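Local structure of Orf11 (Staphylococcus phage P68, 6O43) at residues 167-171 against 172-176; 177-180 against 181-185. The protein is probably a lysin that helps the phage break down the staphylococcal cell wall. All coordinates share one frame; numbering follows the deposited sequence.

Interaction 1: 167-171 against 172-176; sequences SYNKV and QNYGN
The chi1 of Asn169, 69°, sets CG between its own backbone N and carbonyl carbon and turns the amide toward Gln172, three residues past the end of helix 166-169. Both ends of this amide are gripped by the turn it faces. Asn169 OD1 accepts from Val171 N at 2.6 Å, closing an Asx turn, and from Gln172 N at 3.0 Å, the second donor lying in the carbonyl plane on a lone pair. Asn169 ND2 donates a hydrogen bond to Gln172 O at 2.9 Å, with the acceptor in the amide plane; Gly163 O is a further partner of ND2. These bonds fix the rotation of a buried amide just where Lys170, with positive phi, breaks from helical geometry.

The Tyr174 ring packs against the turn. Asn169 ND2 meets its edge, 3.4 Å from CE2, with amide and ring planes 61° apart. Gln172 CG lies 3.6 Å above one ring face, offset toward the rim, and Val171 CG1 approaches Tyr174 OH to 3.4 Å. At the surface, this turn leads from helix 166-169 into the loop before helix 177-187, while Trp156 of helix 152-159 touches both Asn169 and Tyr174.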
# COMPACT_ATOMS: atom_id res chain seq x y z
N SER A 167 6.21 22.18 -0.36
CA SER A 167 7.38 23.05 -0.25
C SER A 167 8.60 22.44 -0.92
O SER A 167 9.51 23.18 -1.31
CB SER A 167 7.67 23.35 1.22
OG SER A 167 7.39 22.24 2.05
N TYR A 168 8.65 21.12 -1.08
CA TYR A 168 9.79 20.44 -1.68
C TYR A 168 9.54 20.07 -3.13
O TYR A 168 10.31 20.46 -4.01
CB TYR A 168 10.15 19.20 -0.85
CG TYR A 168 10.91 19.52 0.41
CD1 TYR A 168 10.26 19.98 1.55
CD2 TYR A 168 12.30 19.38 0.47
CE1 TYR A 168 10.95 20.28 2.71
CE2 TYR A 168 13.00 19.68 1.62
CZ TYR A 168 12.32 20.12 2.74
OH TYR A 168 13.02 20.42 3.89
N ASN A 169 8.48 19.31 -3.41
CA ASN A 169 8.21 18.87 -4.77
C ASN A 169 7.61 19.96 -5.65
O ASN A 169 7.58 19.80 -6.88
CB ASN A 169 7.30 17.64 -4.77
CG ASN A 169 5.88 17.95 -4.32
OD1 ASN A 169 5.18 18.75 -4.94
ND2 ASN A 169 5.44 17.30 -3.24
N LYS A 170 7.12 21.05 -5.06
CA LYS A 170 6.66 22.24 -5.76
C LYS A 170 5.39 22.02 -6.57
O LYS A 170 5.05 22.86 -7.41
CB LYS A 170 7.75 22.80 -6.69
CG LYS A 170 9.07 23.07 -6.00
CD LYS A 170 8.91 24.00 -4.81
CE LYS A 170 10.24 24.65 -4.44
NZ LYS A 170 10.10 25.54 -3.25
N VAL A 171 4.67 20.91 -6.35
CA VAL A 171 3.44 20.62 -7.06
C VAL A 171 2.24 20.57 -6.12
O VAL A 171 1.18 21.13 -6.42
CB VAL A 171 3.54 19.31 -7.87
CG1 VAL A 171 2.16 18.83 -8.28
CG2 VAL A 171 4.42 19.52 -9.09
N GLN A 172 2.39 19.91 -4.97
CA GLN A 172 1.28 19.74 -4.03
C GLN A 172 1.68 18.81 -2.90
O GLN A 172 2.71 18.14 -2.97
CB GLN A 172 0.05 19.19 -4.75
CG GLN A 172 0.25 17.77 -5.26
CD GLN A 172 -1.03 17.14 -5.74
OE1 GLN A 172 -1.69 17.65 -6.64
NE2 GLN A 172 -1.40 16.01 -5.14
N ASN A 173 0.86 18.76 -1.85
CA ASN A 173 1.09 17.84 -0.74
C ASN A 173 0.53 16.47 -1.09
O ASN A 173 -0.66 16.34 -1.42
CB ASN A 173 0.45 18.37 0.54
CG ASN A 173 1.08 19.67 1.01
OD1 ASN A 173 2.30 19.82 1.01
ND2 ASN A 173 0.24 20.62 1.40
N TYR A 174 1.38 15.45 -1.04
CA TYR A 174 0.97 14.07 -1.24
C TYR A 174 0.92 13.36 0.11
O TYR A 174 1.72 13.63 1.00
CB TYR A 174 1.93 13.33 -2.17
CG TYR A 174 2.10 13.94 -3.54
CD1 TYR A 174 1.25 13.60 -4.59
CD2 TYR A 174 3.11 14.86 -3.80
CE1 TYR A 174 1.40 14.16 -5.85
CE2 TYR A 174 3.27 15.42 -5.05
CZ TYR A 174 2.41 15.07 -6.07
OH TYR A 174 2.56 15.63 -7.32
N GLY A 175 -0.04 12.44 0.24
CA GLY A 175 -0.10 11.61 1.42
C GLY A 175 0.97 10.54 1.42
O GLY A 175 1.62 10.27 0.41
N ASN A 176 1.16 9.92 2.58
CA ASN A 176 2.09 8.81 2.71
C ASN A 176 1.31 7.53 2.98
O ASN A 176 0.87 7.31 4.12
CB ASN A 176 3.12 9.07 3.82
CG ASN A 176 4.21 8.01 3.86
OD1 ASN A 176 3.99 6.85 3.51
ND2 ASN A 176 5.41 8.41 4.29
O HOH W 1 4.56 21.96 2.44

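Interaction 2: 177-180 against 181-185; sequences PFLD and GANTI
About two and a half turns of the alpha-helix 177-187 make up this contact, starting from the N-terminal turn that Asn176 caps through a side-chain bond to Leu179 N. Regular i to i+4 backbone bonds tie the segments together: Gly181 N to Pro177 O at 2.8 Å, Ala182 N to Phe178 O at 3.0 Å and Asn183 N to Leu179 O at 2.9 Å. Pro177 suits the first turn, where its missing N-H costs no helical bond.

Leu179 and Asn183, one turn apart, meet on one flank. With chi1 at -179°, Leu179 CG stands anti to the backbone N, and its CD1 reaches Asn183 ND2 at 3.8 Å, a van der Waals contact between a methyl and an amide. Asn183 OD1 takes a weak hydrogen bond from Lys6 NZ. Phe178 packs against Phe10 of helix 3-11, Tyr67 of helix 61-71 and Ala157 of helix 152-159, and Ile185 continues this buried side against Phe10 and Val66, so the helix runs between several others of the all-helical domain.

Thr184 adds a side-chain bond to the backbone pattern. Its chi1 of -62° places OG1 beside its own N, back toward the preceding turn, and Asp180 O accepts from both Thr184 N and Thr184 OG1, each at 3.0 Å, from opposite faces of the carbonyl plane.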
# COMPACT_ATOMS: atom_id res chain seq x y z
N PRO A 177 1.11 6.67 1.99
CA PRO A 177 0.34 5.44 2.23
C PRO A 177 1.03 4.48 3.19
O PRO A 177 0.34 3.77 3.93
CB PRO A 177 0.18 4.83 0.83
CG PRO A 177 1.35 5.38 0.05
CD PRO A 177 1.58 6.76 0.59
N PHE A 178 2.36 4.45 3.20
CA PHE A 178 3.07 3.52 4.07
C PHE A 178 2.94 3.93 5.53
O PHE A 178 2.70 3.08 6.40
CB PHE A 178 4.54 3.44 3.66
CG PHE A 178 4.75 3.24 2.19
CD1 PHE A 178 4.17 2.16 1.53
CD2 PHE A 178 5.52 4.13 1.46
CE1 PHE A 178 4.36 1.98 0.17
CE2 PHE A 178 5.72 3.95 0.10
CZ PHE A 178 5.14 2.87 -0.54
N LEU A 179 3.09 5.22 5.83
CA LEU A 179 2.92 5.68 7.21
C LEU A 179 1.47 5.53 7.66
O LEU A 179 1.20 5.01 8.74
CB LEU A 179 3.38 7.13 7.34
CG LEU A 179 3.26 7.72 8.75
CD1 LEU A 179 4.04 6.88 9.75
CD2 LEU A 179 3.73 9.17 8.79
N ASP A 180 0.53 5.98 6.83
CA ASP A 180 -0.88 5.84 7.18
C ASP A 180 -1.26 4.38 7.38
O ASP A 180 -2.02 4.04 8.30
CB ASP A 180 -1.75 6.48 6.10
CG ASP A 180 -1.60 7.99 6.03
OD1 ASP A 180 -0.86 8.54 6.87
OD2 ASP A 180 -2.21 8.62 5.15
N GLY A 181 -0.75 3.49 6.52
CA GLY A 181 -1.04 2.08 6.68
C GLY A 181 -0.52 1.53 7.99
O GLY A 181 -1.23 0.82 8.71
N ALA A 182 0.73 1.86 8.33
CA ALA A 182 1.30 1.40 9.60
C ALA A 182 0.50 1.91 10.79
O ALA A 182 0.22 1.15 11.73
CB ALA A 182 2.76 1.83 9.71
N ASN A 183 0.11 3.19 10.77
CA ASN A 183 -0.62 3.76 11.89
C ASN A 183 -2.00 3.13 12.04
O ASN A 183 -2.49 2.93 13.16
CB ASN A 183 -0.74 5.27 11.74
CG ASN A 183 0.56 5.99 12.04
OD1 ASN A 183 1.42 5.47 12.75
ND2 ASN A 183 0.71 7.20 11.52
N THR A 184 -2.65 2.81 10.92
CA THR A 184 -3.96 2.16 11.00
C THR A 184 -3.83 0.75 11.56
O THR A 184 -4.65 0.33 12.38
CB THR A 184 -4.62 2.13 9.62
OG1 THR A 184 -4.85 3.47 9.17
CG2 THR A 184 -5.95 1.38 9.69
N ILE A 185 -2.80 0.02 11.14
CA ILE A 185 -2.58 -1.33 11.65
C ILE A 185 -2.39 -1.29 13.16
O ILE A 185 -3.05 -2.03 13.91
CB ILE A 185 -1.39 -1.99 10.94
CG1 ILE A 185 -1.82 -2.45 9.54
CG2 ILE A 185 -0.84 -3.15 11.75
CD1 ILE A 185 -0.66 -2.61 8.56

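Overall arrangement
Interaction 1 closes where interaction 2 opens, so the two form one run of chain from the end of helix 166-169 into helix 177-187, with centres about 18 Å apart. The first is a surface contact about 18 Å from the centre of the chain; the second is partly buried, about 9 Å from it. Their chemistry differs accordingly. In 167-176, where the helix is ending, a side-chain amide supplies the bonds between the segments; in 177-185 the backbone supplies most of them, and apolar side chains turn to neighbouring helices. Helix 152-159 serves both, touching the turn through Trp156 and the later helix through Ala157.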